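Local coordinates for mevalonate diphosphate decarboxylase (Legionella pneumophila, PDB 3LTO), which probably catalyses the ATP-dependent decarboxylation of mevalonate 5-diphosphate to isopentenyl diphosphate, a step in isoprenoid lipid biosynthesis, at residues E268-E273 / R301-D306; T257-H262 / G310-L315; K74-H79 / A115-C120; E85-V90 / P132-D137. All blocks are in the same frame, centred on the assembly; numbering follows the deposited sequence.

Contact 1: E268-E273 / R301-D306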
# COMPACT_ATOMS: atom_id res chain seq x y z
N GLU A 268 -2.05 6.33 -37.25
CA GLU A 268 -0.69 6.84 -37.28
C GLU A 268 -0.53 7.85 -38.41
O GLU A 268 -0.02 8.94 -38.20
CB GLU A 268 0.31 5.70 -37.48
CG GLU A 268 0.38 4.71 -36.36
CD GLU A 268 1.46 3.67 -36.59
OE1 GLU A 268 1.36 2.91 -37.57
OE2 GLU A 268 2.40 3.62 -35.78
N LYS A 269 -0.98 7.46 -39.60
CA LYS A 269 -0.89 8.35 -40.76
C LYS A 269 -1.68 9.62 -40.48
O LYS A 269 -1.26 10.71 -40.86
CB LYS A 269 -1.44 7.65 -42.01
CG LYS A 269 -0.56 6.53 -42.57
CD LYS A 269 -1.25 5.83 -43.74
CE LYS A 269 -0.41 4.71 -44.33
NZ LYS A 269 0.82 5.21 -45.01
N PHE A 270 -2.84 9.47 -39.83
CA PHE A 270 -3.67 10.63 -39.50
C PHE A 270 -2.86 11.58 -38.62
O PHE A 270 -2.84 12.78 -38.86
CB PHE A 270 -4.94 10.20 -38.75
CG PHE A 270 -5.89 11.34 -38.48
CD1 PHE A 270 -6.73 11.83 -39.48
CD2 PHE A 270 -5.93 11.94 -37.22
CE1 PHE A 270 -7.60 12.89 -39.23
CE2 PHE A 270 -6.80 13.00 -36.96
CZ PHE A 270 -7.64 13.47 -37.97
N TRP A 271 -2.19 11.02 -37.61
CA TRP A 271 -1.36 11.79 -36.68
C TRP A 271 -0.22 12.52 -37.39
O TRP A 271 0.10 13.66 -37.06
CB TRP A 271 -0.76 10.87 -35.60
CG TRP A 271 -1.41 10.96 -34.23
CD1 TRP A 271 -2.34 10.11 -33.71
CD2 TRP A 271 -1.13 11.93 -33.21
NE1 TRP A 271 -2.66 10.48 -32.42
CE2 TRP A 271 -1.94 11.60 -32.09
CE3 TRP A 271 -0.29 13.04 -33.13
CZ2 TRP A 271 -1.92 12.35 -30.90
CZ3 TRP A 271 -0.27 13.79 -31.94
CH2 TRP A 271 -1.08 13.44 -30.85
N ASN A 272 0.42 11.85 -38.35
CA ASN A 272 1.53 12.44 -39.09
C ASN A 272 1.05 13.60 -39.94
O ASN A 272 1.70 14.64 -40.03
CB ASN A 272 2.19 11.40 -39.99
CG ASN A 272 2.76 10.23 -39.22
OD1 ASN A 272 3.51 10.41 -38.26
ND2 ASN A 272 2.42 9.02 -39.64
N GLU A 273 -0.10 13.40 -40.56
CA GLU A 273 -0.73 14.39 -41.42
C GLU A 273 -1.22 15.62 -40.66
O GLU A 273 -0.89 16.74 -41.02
CB GLU A 273 -1.91 13.74 -42.16
CG GLU A 273 -2.63 14.65 -43.14
CD GLU A 273 -4.06 14.22 -43.40
OE1 GLU A 273 -4.30 13.02 -43.66
OE2 GLU A 273 -4.96 15.09 -43.36
N ARG A 301 -14.53 14.27 -34.98
CA ARG A 301 -15.59 14.09 -35.96
C ARG A 301 -14.98 13.96 -37.35
O ARG A 301 -15.47 13.20 -38.19
CB ARG A 301 -16.57 15.27 -35.90
CG ARG A 301 -17.74 15.17 -36.88
CD ARG A 301 -18.74 16.32 -36.70
NE ARG A 301 -19.62 16.46 -37.86
CZ ARG A 301 -20.42 15.51 -38.33
NH1 ARG A 301 -20.46 14.32 -37.74
NH2 ARG A 301 -21.16 15.72 -39.41
N GLN A 302 -13.90 14.69 -37.60
CA GLN A 302 -13.23 14.64 -38.89
C GLN A 302 -12.61 13.26 -39.13
O GLN A 302 -12.66 12.72 -40.23
CB GLN A 302 -12.16 15.73 -38.97
CG GLN A 302 -11.33 15.72 -40.25
CD GLN A 302 -10.26 16.81 -40.27
OE1 GLN A 302 -9.46 16.88 -41.21
NE2 GLN A 302 -10.25 17.65 -39.25
N PHE A 303 -12.01 12.68 -38.09
CA PHE A 303 -11.40 11.37 -38.24
C PHE A 303 -12.46 10.27 -38.38
O PHE A 303 -12.30 9.34 -39.17
CB PHE A 303 -10.48 11.07 -37.04
CG PHE A 303 -9.82 9.73 -37.12
CD1 PHE A 303 -10.43 8.60 -36.58
CD2 PHE A 303 -8.61 9.58 -37.80
CE1 PHE A 303 -9.86 7.34 -36.72
CE2 PHE A 303 -8.03 8.31 -37.94
CZ PHE A 303 -8.65 7.19 -37.41
N LYS A 304 -13.54 10.37 -37.61
CA LYS A 304 -14.61 9.40 -37.68
C LYS A 304 -15.22 9.43 -39.08
O LYS A 304 -15.46 8.39 -39.70
CB LYS A 304 -15.69 9.73 -36.64
CG LYS A 304 -16.94 8.86 -36.71
CD LYS A 304 -17.91 9.24 -35.60
CE LYS A 304 -19.09 8.29 -35.53
NZ LYS A 304 -19.89 8.46 -34.27
N SER A 305 -15.45 10.64 -39.57
CA SER A 305 -16.03 10.83 -40.89
C SER A 305 -15.12 10.29 -41.98
O SER A 305 -15.54 9.48 -42.81
CB SER A 305 -16.28 12.32 -41.16
OG SER A 305 -17.23 12.87 -40.25
N ASP A 306 -13.86 10.72 -41.97
CA ASP A 306 -12.91 10.32 -43.00
C ASP A 306 -12.33 8.91 -42.92
O ASP A 306 -11.85 8.39 -43.93
CB ASP A 306 -11.76 11.33 -43.09
CG ASP A 306 -12.22 12.72 -43.49
OD1 ASP A 306 -13.31 12.85 -44.09
OD2 ASP A 306 -11.49 13.69 -43.21
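Phe270 and Phe303 mark the place where the backbones of 268-273 and 301-306 come nearest, with their CA atoms 7.9 Å apart. Their rings form a T-shaped (edge-to-face) pair. The centroids are 4.8 Å apart and the ring planes stand 79° to each other. Phe303 supplies the edge. Its CD2 lies above one face of the Phe270 ring, offset toward the rim, and reaches Phe270 CG at 3.3 Å. CB of Phe303 extends the contact toward Phe270 CZ. It makes a CH-pi contact, 4.1 Å from the Phe270 ring centroid. In both residues CG is anti to the backbone N (chi1 -176° in Phe270), which sends each ring out from its own helix toward the other. The contact is apolar and buried. Ile263, Val266 and Ile267, one to two turns back on helix 258-274, also pack on Phe303, and Leu299 packs on Phe270. A hydrogen bond from Lys274 NZ to Gln302 OE1 joins the same two helices. The pair thus ties helix 258-274 to helix 297-308 in the C-terminal domain, while Trp271 stacks on Tyr232 of helix 228-247 and links the first helix to a third.

Contact 2: T257-H262 / G310-L315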
# COMPACT_ATOMS: atom_id res chain seq x y z
N THR A 257 -5.77 -8.13 -35.37
CA THR A 257 -5.81 -8.83 -36.64
C THR A 257 -5.43 -7.83 -37.72
O THR A 257 -5.16 -6.67 -37.42
CB THR A 257 -7.22 -9.33 -36.99
OG1 THR A 257 -8.05 -8.20 -37.27
CG2 THR A 257 -7.80 -10.14 -35.83
N ASP A 258 -5.43 -8.29 -38.97
CA ASP A 258 -5.11 -7.42 -40.09
C ASP A 258 -6.11 -6.27 -40.12
O ASP A 258 -5.78 -5.15 -40.50
CB ASP A 258 -5.14 -8.21 -41.40
CG ASP A 258 -6.48 -8.89 -41.64
OD1 ASP A 258 -7.10 -9.38 -40.67
OD2 ASP A 258 -6.92 -8.94 -42.82
N ASN A 259 -7.34 -6.55 -39.71
CA ASN A 259 -8.36 -5.51 -39.70
C ASN A 259 -7.95 -4.43 -38.69
O ASN A 259 -8.00 -3.23 -38.98
CB ASN A 259 -9.72 -6.11 -39.34
CG ASN A 259 -10.84 -5.11 -39.49
OD1 ASN A 259 -10.82 -4.25 -40.37
ND2 ASN A 259 -11.85 -5.21 -38.63
N THR A 260 -7.50 -4.86 -37.52
CA THR A 260 -7.07 -3.95 -36.47
C THR A 260 -5.88 -3.13 -36.95
O THR A 260 -5.84 -1.91 -36.79
CB THR A 260 -6.63 -4.71 -35.21
OG1 THR A 260 -7.54 -5.79 -34.96
CG2 THR A 260 -6.60 -3.78 -34.00
N LEU A 261 -4.90 -3.81 -37.55
CA LEU A 261 -3.70 -3.14 -38.04
C LEU A 261 -4.01 -2.06 -39.08
O LEU A 261 -3.35 -1.03 -39.13
CB LEU A 261 -2.73 -4.17 -38.62
CG LEU A 261 -2.20 -5.20 -37.61
CD1 LEU A 261 -1.38 -6.26 -38.33
CD2 LEU A 261 -1.34 -4.49 -36.55
N HIS A 262 -5.02 -2.30 -39.90
CA HIS A 262 -5.40 -1.32 -40.91
C HIS A 262 -5.78 -0.02 -40.23
O HIS A 262 -5.26 1.04 -40.58
CB HIS A 262 -6.57 -1.84 -41.75
CG HIS A 262 -6.24 -3.07 -42.55
ND1 HIS A 262 -7.20 -3.96 -42.98
CD2 HIS A 262 -5.05 -3.55 -42.99
CE1 HIS A 262 -6.62 -4.94 -43.66
NE2 HIS A 262 -5.32 -4.71 -43.67
N GLY A 310 -18.46 3.67 -42.30
CA GLY A 310 -18.44 2.76 -43.42
C GLY A 310 -17.39 1.67 -43.34
O GLY A 310 -17.37 0.76 -44.16
N ASN A 311 -16.52 1.75 -42.33
CA ASN A 311 -15.47 0.75 -42.17
C ASN A 311 -15.52 -0.01 -40.86
O ASN A 311 -15.31 -1.23 -40.83
CB ASN A 311 -14.11 1.41 -42.30
CG ASN A 311 -13.98 2.20 -43.57
OD1 ASN A 311 -14.34 1.71 -44.65
ND2 ASN A 311 -13.46 3.42 -43.47
N TYR A 312 -15.79 0.70 -39.77
CA TYR A 312 -15.87 0.07 -38.46
C TYR A 312 -17.03 0.64 -37.68
O TYR A 312 -17.43 1.78 -37.88
CB TYR A 312 -14.59 0.33 -37.65
CG TYR A 312 -13.30 -0.06 -38.33
CD1 TYR A 312 -12.72 0.75 -39.29
CD2 TYR A 312 -12.67 -1.26 -38.00
CE1 TYR A 312 -11.53 0.39 -39.91
CE2 TYR A 312 -11.49 -1.64 -38.62
CZ TYR A 312 -10.92 -0.81 -39.57
OH TYR A 312 -9.74 -1.19 -40.18
N ASP A 313 -17.58 -0.17 -36.78
CA ASP A 313 -18.66 0.31 -35.94
C ASP A 313 -17.97 1.11 -34.86
O ASP A 313 -16.87 0.75 -34.43
CB ASP A 313 -19.45 -0.84 -35.32
CG ASP A 313 -20.39 -1.51 -36.30
OD1 ASP A 313 -21.02 -0.79 -37.11
OD2 ASP A 313 -20.51 -2.75 -36.25
N VAL A 314 -18.60 2.19 -34.41
CA VAL A 314 -18.03 3.04 -33.38
C VAL A 314 -19.02 3.31 -32.26
O VAL A 314 -20.20 3.53 -32.51
CB VAL A 314 -17.59 4.40 -33.94
CG1 VAL A 314 -16.86 5.19 -32.88
CG2 VAL A 314 -16.72 4.20 -35.16
N LEU A 315 -18.53 3.29 -31.02
CA LEU A 315 -19.38 3.57 -29.87
C LEU A 315 -18.96 4.89 -29.24
O LEU A 315 -17.75 5.20 -29.29
CB LEU A 315 -19.28 2.46 -28.83
CG LEU A 315 -20.50 1.55 -28.81
CD1 LEU A 315 -20.16 0.22 -29.46
CD2 LEU A 315 -20.98 1.34 -27.37
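Tyr312 reaches across to Asn259 and His262 from a short segment that follows helix 297-308. The segment starts at Gly310, whose positive phi suits glycine. Asn311 comes next. Its ND2 is hydrogen-bonded to His307 O, which ties the turn back to the end of that helix. Tyr312 then makes the contact. Its OH donates to the backbone O of Asn259 at 2.9 Å. The hydroxyl approaches the carbonyl at a C=O...donor angle of 143° and is tilted 27° from the carbonyl plane. The amide of Asn259 runs past the phenol in the opposite direction, their planes only 11° apart. Asn259 OD1 lies 3.2 Å from Tyr312 CE2. A trans first torsion carries the amide there. His262 adds its CB, 3.6 Å from Tyr312 OH. Asn259 sits in the first turn of its helix, which a capping box secures: Thr257 N donates to Thr260 OG1 at 3.0 Å, and Asn259 N donates weakly to Thr257 OG1. Past the tyrosine, Asp313 and Leu315 bond through their backbones to Val182 and Val180. The short, weakly bonded strand 313-314 thereby lies at the edge of the chain's antiparallel sheet, beside strand 177-182. Tyr312 also packs on Ile181 of that strand, so it bridges the sheet and the start of helix 258-274.

Contact 3: K74-H79 / A115-C120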
# COMPACT_ATOMS: atom_id res chain seq x y z
N LYS A 74 -19.16 -17.45 -10.55
CA LYS A 74 -18.42 -17.88 -9.37
C LYS A 74 -17.69 -16.71 -8.71
O LYS A 74 -17.77 -16.53 -7.49
CB LYS A 74 -17.41 -18.95 -9.76
CG LYS A 74 -16.40 -19.24 -8.68
CD LYS A 74 -15.28 -20.10 -9.20
CE LYS A 74 -13.96 -19.72 -8.59
NZ LYS A 74 -13.46 -18.46 -9.19
N ARG A 75 -16.97 -15.93 -9.51
CA ARG A 75 -16.22 -14.79 -9.01
C ARG A 75 -17.13 -13.73 -8.40
O ARG A 75 -16.83 -13.19 -7.34
CB ARG A 75 -15.41 -14.15 -10.14
CG ARG A 75 -14.38 -15.06 -10.79
CD ARG A 75 -13.13 -15.17 -9.95
NE ARG A 75 -12.46 -13.87 -9.78
CZ ARG A 75 -11.33 -13.70 -9.11
NH1 ARG A 75 -10.72 -14.73 -8.54
NH2 ARG A 75 -10.80 -12.49 -9.01
N PHE A 76 -18.23 -13.44 -9.08
CA PHE A 76 -19.16 -12.41 -8.63
C PHE A 76 -19.84 -12.76 -7.31
O PHE A 76 -19.93 -11.92 -6.41
CB PHE A 76 -20.21 -12.13 -9.72
CG PHE A 76 -20.66 -10.69 -9.79
CD1 PHE A 76 -19.72 -9.66 -9.92
CD2 PHE A 76 -22.01 -10.36 -9.74
CE1 PHE A 76 -20.13 -8.33 -10.01
CE2 PHE A 76 -22.43 -9.03 -9.83
CZ PHE A 76 -21.48 -8.01 -9.96
N ILE A 77 -20.32 -14.00 -7.19
CA ILE A 77 -20.97 -14.45 -5.98
C ILE A 77 -19.94 -14.53 -4.84
O ILE A 77 -20.20 -14.05 -3.73
CB ILE A 77 -21.68 -15.81 -6.22
CG1 ILE A 77 -22.95 -15.57 -7.05
CG2 ILE A 77 -22.02 -16.49 -4.90
CD1 ILE A 77 -23.70 -16.83 -7.48
N ASP A 78 -18.78 -15.11 -5.11
CA ASP A 78 -17.74 -15.19 -4.08
C ASP A 78 -17.45 -13.79 -3.51
O ASP A 78 -17.17 -13.64 -2.32
CB ASP A 78 -16.44 -15.77 -4.63
CG ASP A 78 -16.48 -17.27 -4.76
OD1 ASP A 78 -17.39 -17.90 -4.17
OD2 ASP A 78 -15.57 -17.83 -5.42
N HIS A 79 -17.50 -12.77 -4.36
CA HIS A 79 -17.22 -11.42 -3.89
C HIS A 79 -18.31 -10.96 -2.93
O HIS A 79 -18.02 -10.24 -1.97
CB HIS A 79 -17.10 -10.43 -5.06
CG HIS A 79 -16.65 -9.07 -4.64
ND1 HIS A 79 -15.43 -8.84 -4.03
CD2 HIS A 79 -17.26 -7.87 -4.70
CE1 HIS A 79 -15.32 -7.56 -3.74
NE2 HIS A 79 -16.42 -6.94 -4.14
N ALA A 115 -17.19 -3.08 -8.81
CA ALA A 115 -17.25 -1.84 -8.03
C ALA A 115 -18.69 -1.59 -7.57
O ALA A 115 -18.93 -1.27 -6.41
CB ALA A 115 -16.75 -0.66 -8.85
N ALA A 116 -19.64 -1.76 -8.50
CA ALA A 116 -21.07 -1.58 -8.21
C ALA A 116 -21.52 -2.57 -7.12
O ALA A 116 -22.21 -2.19 -6.19
CB ALA A 116 -21.91 -1.80 -9.47
N LEU A 117 -21.13 -3.83 -7.26
CA LEU A 117 -21.49 -4.83 -6.28
C LEU A 117 -20.93 -4.44 -4.91
O LEU A 117 -21.61 -4.54 -3.89
CB LEU A 117 -20.94 -6.21 -6.67
CG LEU A 117 -21.16 -7.32 -5.63
CD1 LEU A 117 -22.63 -7.40 -5.24
CD2 LEU A 117 -20.70 -8.66 -6.21
N THR A 118 -19.68 -3.99 -4.89
CA THR A 118 -19.06 -3.59 -3.63
C THR A 118 -19.85 -2.47 -2.97
O THR A 118 -20.15 -2.53 -1.78
CB THR A 118 -17.61 -3.12 -3.84
OG1 THR A 118 -16.82 -4.18 -4.38
CG2 THR A 118 -17.02 -2.68 -2.50
N LYS A 119 -20.17 -1.44 -3.75
CA LYS A 119 -20.92 -0.29 -3.26
C LYS A 119 -22.32 -0.67 -2.77
O LYS A 119 -22.74 -0.26 -1.69
CB LYS A 119 -21.01 0.78 -4.35
CG LYS A 119 -19.64 1.29 -4.76
CD LYS A 119 -19.66 2.13 -6.03
CE LYS A 119 -20.23 3.52 -5.81
NZ LYS A 119 -19.99 4.38 -7.01
N CYS A 120 -23.03 -1.47 -3.56
CA CYS A 120 -24.38 -1.87 -3.17
C CYS A 120 -24.36 -2.77 -1.92
O CYS A 120 -25.16 -2.57 -1.00
CB CYS A 120 -25.06 -2.61 -4.32
SG CYS A 120 -26.83 -2.87 -4.07
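Leu117 places its CD2 squarely over one face of the Phe76 ring, 3.8 Å from the centroid and 7° off the ring normal. This is a CH-pi contact. Leu117 CB adds a second touch, 3.8 Å from Phe76 CZ at the outer end of the ring. The same CD2 packs 3.4 Å from the backbone O of Phe76 and 3.8 Å from His79 CD2, where it meets the imidazole at its edge. One methyl therefore fits between a phenyl face, a carbonyl and an imidazole edge. Beside it is the polar half of the contact. His79 NE2 donates to Thr118 OG1 at 2.8 Å, with an N-H...acceptor angle of 163° and the oxygen close to the ring plane. The chi1 of His79 swings the imidazole away from its own backbone N and out to this oxygen.

Further out, Phe114 meets Phe76 edge-to-face, and Trp55 also touches the Phe76 ring. Val43 of strand 31-47 packs on Leu117. Thr118 OG1 is hydrogen-bonded to Phe114 O, one turn back in its own helix, which helps fix the rotation of the hydroxyl. On the far side of the imidazole, ND1 is hydrogen-bonded to Arg82 NH1. The helix segments run roughly parallel, 23° apart, with their axes 10.7 Å from each other.

The buried histidine is thus held at both nitrogens. Donation through NE2, with an arginine at ND1, is consistent with a neutral ring protonated on NE2, and a nearby arginine would probably disfavour a second proton.

Contact 4: E85-V90 / P132-D137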
# COMPACT_ATOMS: atom_id res chain seq x y z
N GLU A 85 -19.12 -11.63 4.75
CA GLU A 85 -18.28 -12.08 5.86
C GLU A 85 -17.57 -10.89 6.49
O GLU A 85 -17.38 -10.85 7.70
CB GLU A 85 -17.26 -13.12 5.35
CG GLU A 85 -17.93 -14.28 4.65
CD GLU A 85 -16.95 -15.30 4.11
OE1 GLU A 85 -15.88 -14.90 3.60
OE2 GLU A 85 -17.28 -16.50 4.18
N TYR A 86 -17.20 -9.91 5.68
CA TYR A 86 -16.53 -8.72 6.20
C TYR A 86 -17.45 -8.02 7.21
O TYR A 86 -16.99 -7.51 8.23
CB TYR A 86 -16.18 -7.76 5.06
CG TYR A 86 -15.62 -6.43 5.50
CD1 TYR A 86 -14.31 -6.32 5.98
CD2 TYR A 86 -16.39 -5.27 5.44
CE1 TYR A 86 -13.79 -5.08 6.39
CE2 TYR A 86 -15.89 -4.03 5.84
CZ TYR A 86 -14.59 -3.94 6.31
OH TYR A 86 -14.09 -2.72 6.70
N PHE A 87 -18.74 -8.01 6.92
CA PHE A 87 -19.73 -7.38 7.80
C PHE A 87 -20.28 -8.37 8.83
O PHE A 87 -21.06 -7.99 9.70
CB PHE A 87 -20.89 -6.81 6.98
CG PHE A 87 -20.59 -5.50 6.32
CD1 PHE A 87 -20.91 -4.30 6.96
CD2 PHE A 87 -20.00 -5.45 5.06
CE1 PHE A 87 -20.65 -3.07 6.35
CE2 PHE A 87 -19.74 -4.23 4.45
CZ PHE A 87 -20.06 -3.04 5.09
N GLY A 88 -19.89 -9.64 8.71
CA GLY A 88 -20.38 -10.65 9.64
C GLY A 88 -21.86 -10.94 9.46
O GLY A 88 -22.57 -11.24 10.42
N TYR A 89 -22.34 -10.85 8.23
CA TYR A 89 -23.74 -11.10 7.92
C TYR A 89 -23.96 -12.50 7.39
O TYR A 89 -23.11 -13.06 6.70
CB TYR A 89 -24.22 -10.10 6.87
CG TYR A 89 -25.68 -10.26 6.49
CD1 TYR A 89 -26.68 -9.68 7.26
CD2 TYR A 89 -26.04 -10.95 5.33
CE1 TYR A 89 -28.01 -9.77 6.89
CE2 TYR A 89 -27.40 -11.05 4.95
CZ TYR A 89 -28.37 -10.45 5.74
OH TYR A 89 -29.70 -10.51 5.37
N VAL A 90 -25.12 -13.07 7.72
CA VAL A 90 -25.48 -14.40 7.25
C VAL A 90 -26.83 -14.30 6.57
O VAL A 90 -27.82 -13.93 7.20
CB VAL A 90 -25.58 -15.41 8.42
CG1 VAL A 90 -25.95 -16.80 7.87
CG2 VAL A 90 -24.24 -15.48 9.17
N PRO A 132 -21.11 0.89 10.52
CA PRO A 132 -20.90 2.11 9.74
C PRO A 132 -20.54 1.73 8.31
O PRO A 132 -19.98 0.66 8.06
CB PRO A 132 -19.74 2.78 10.46
CG PRO A 132 -18.92 1.60 10.91
CD PRO A 132 -19.98 0.65 11.44
N LEU A 133 -20.88 2.60 7.36
CA LEU A 133 -20.57 2.35 5.96
C LEU A 133 -19.06 2.55 5.77
O LEU A 133 -18.50 3.52 6.28
CB LEU A 133 -21.33 3.32 5.07
CG LEU A 133 -21.04 3.19 3.58
CD1 LEU A 133 -21.72 1.95 3.03
CD2 LEU A 133 -21.54 4.43 2.86
N PRO A 134 -18.39 1.64 5.05
CA PRO A 134 -16.95 1.79 4.84
C PRO A 134 -16.62 3.00 3.96
O PRO A 134 -17.38 3.36 3.07
CB PRO A 134 -16.56 0.47 4.16
CG PRO A 134 -17.66 -0.48 4.53
CD PRO A 134 -18.89 0.39 4.46
N SER A 135 -15.47 3.61 4.23
CA SER A 135 -15.03 4.76 3.45
C SER A 135 -14.81 4.33 2.00
O SER A 135 -14.83 3.14 1.68
CB SER A 135 -13.71 5.29 4.00
OG SER A 135 -12.69 4.31 3.82
N ILE A 136 -14.58 5.31 1.14
CA ILE A 136 -14.34 5.03 -0.27
C ILE A 136 -13.10 4.14 -0.40
O ILE A 136 -13.11 3.14 -1.12
CB ILE A 136 -14.09 6.32 -1.07
CG1 ILE A 136 -15.30 7.25 -0.94
CG2 ILE A 136 -13.81 5.98 -2.53
CD1 ILE A 136 -16.58 6.68 -1.48
N ASP A 137 -12.03 4.51 0.30
CA ASP A 137 -10.78 3.76 0.24
C ASP A 137 -10.94 2.33 0.72
O ASP A 137 -10.33 1.41 0.17
CB ASP A 137 -9.69 4.46 1.05
CG ASP A 137 -9.33 5.83 0.48
OD1 ASP A 137 -9.80 6.17 -0.62
OD2 ASP A 137 -8.57 6.57 1.15
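Tyr86 and Phe87 make an apolar contact with Pro134 where the end of helix 71-87 meets the proline-containing loop leading into helix 136-144. Both parts belong to the N-terminal domain, of the ribosomal protein S5 domain 2-like fold found in the GHMP kinase superfamily. Gly88 is the first residue past the helix and closes it in a Schellman motif; its positive phi (68°) favours glycine. Both aromatics are in the last turn. The loop runs through Pro132 and Pro134 to Ser135, the N-cap of the next helix. Ser135 OG caps a backbone N of that helix, and Ser135 N is hydrogen-bonded to Glu138 OE1, which is consistent with a capping box.

The CB of Pro134 points toward the helix end, and its CG and CD make the contact. Tyr86 turns the edge of its ring to it, with CE2 4.2 Å from Pro134 CG. With chi1 at 174°, the phenol swings clear of its own backbone N and lies alongside the proline, running the other way. The two aromatic rings also touch each other: Tyr86 CE2 lies 4.1 Å above the plane of the Phe87 ring, offset toward the rim. Phe87 is buried, and Leu125 and Thr129 of helix 110-129 pack on it as well. Its backbone O is hydrogen-bonded to Lys131 NZ, just before the loop. Tyr86 also rests on Leu142 of helix 136-144.

Phe87 and Pro134 approach from opposite directions. The Phe87 ring reaches the loop with its outer end, CZ lying 3.6 Å from Pro134 CG and 3.7 Å from Pro134 CD.

Helix 71-87 comes first from the N terminus and opens contacts 3 and 4. Contact 3 closes its loop on helix 110-129. Contact 4 has opened by then and closes later, just before helix 136-144, so the two cross. Their centres are about 13 Å apart, and together they tie helix 71-87 to helix 110-129 and to the loop leading into helix 136-144. The C-terminal domain follows in series. The start of helix 258-274 opens contact 2, and its later turns open contact 1. Contact 1 closes first, on helix 297-308, nested inside the loop that contact 2 closes near strand 313-314. Contacts 2 and 3 are centred about 33 Å apart, on opposite sides of the chain's centre.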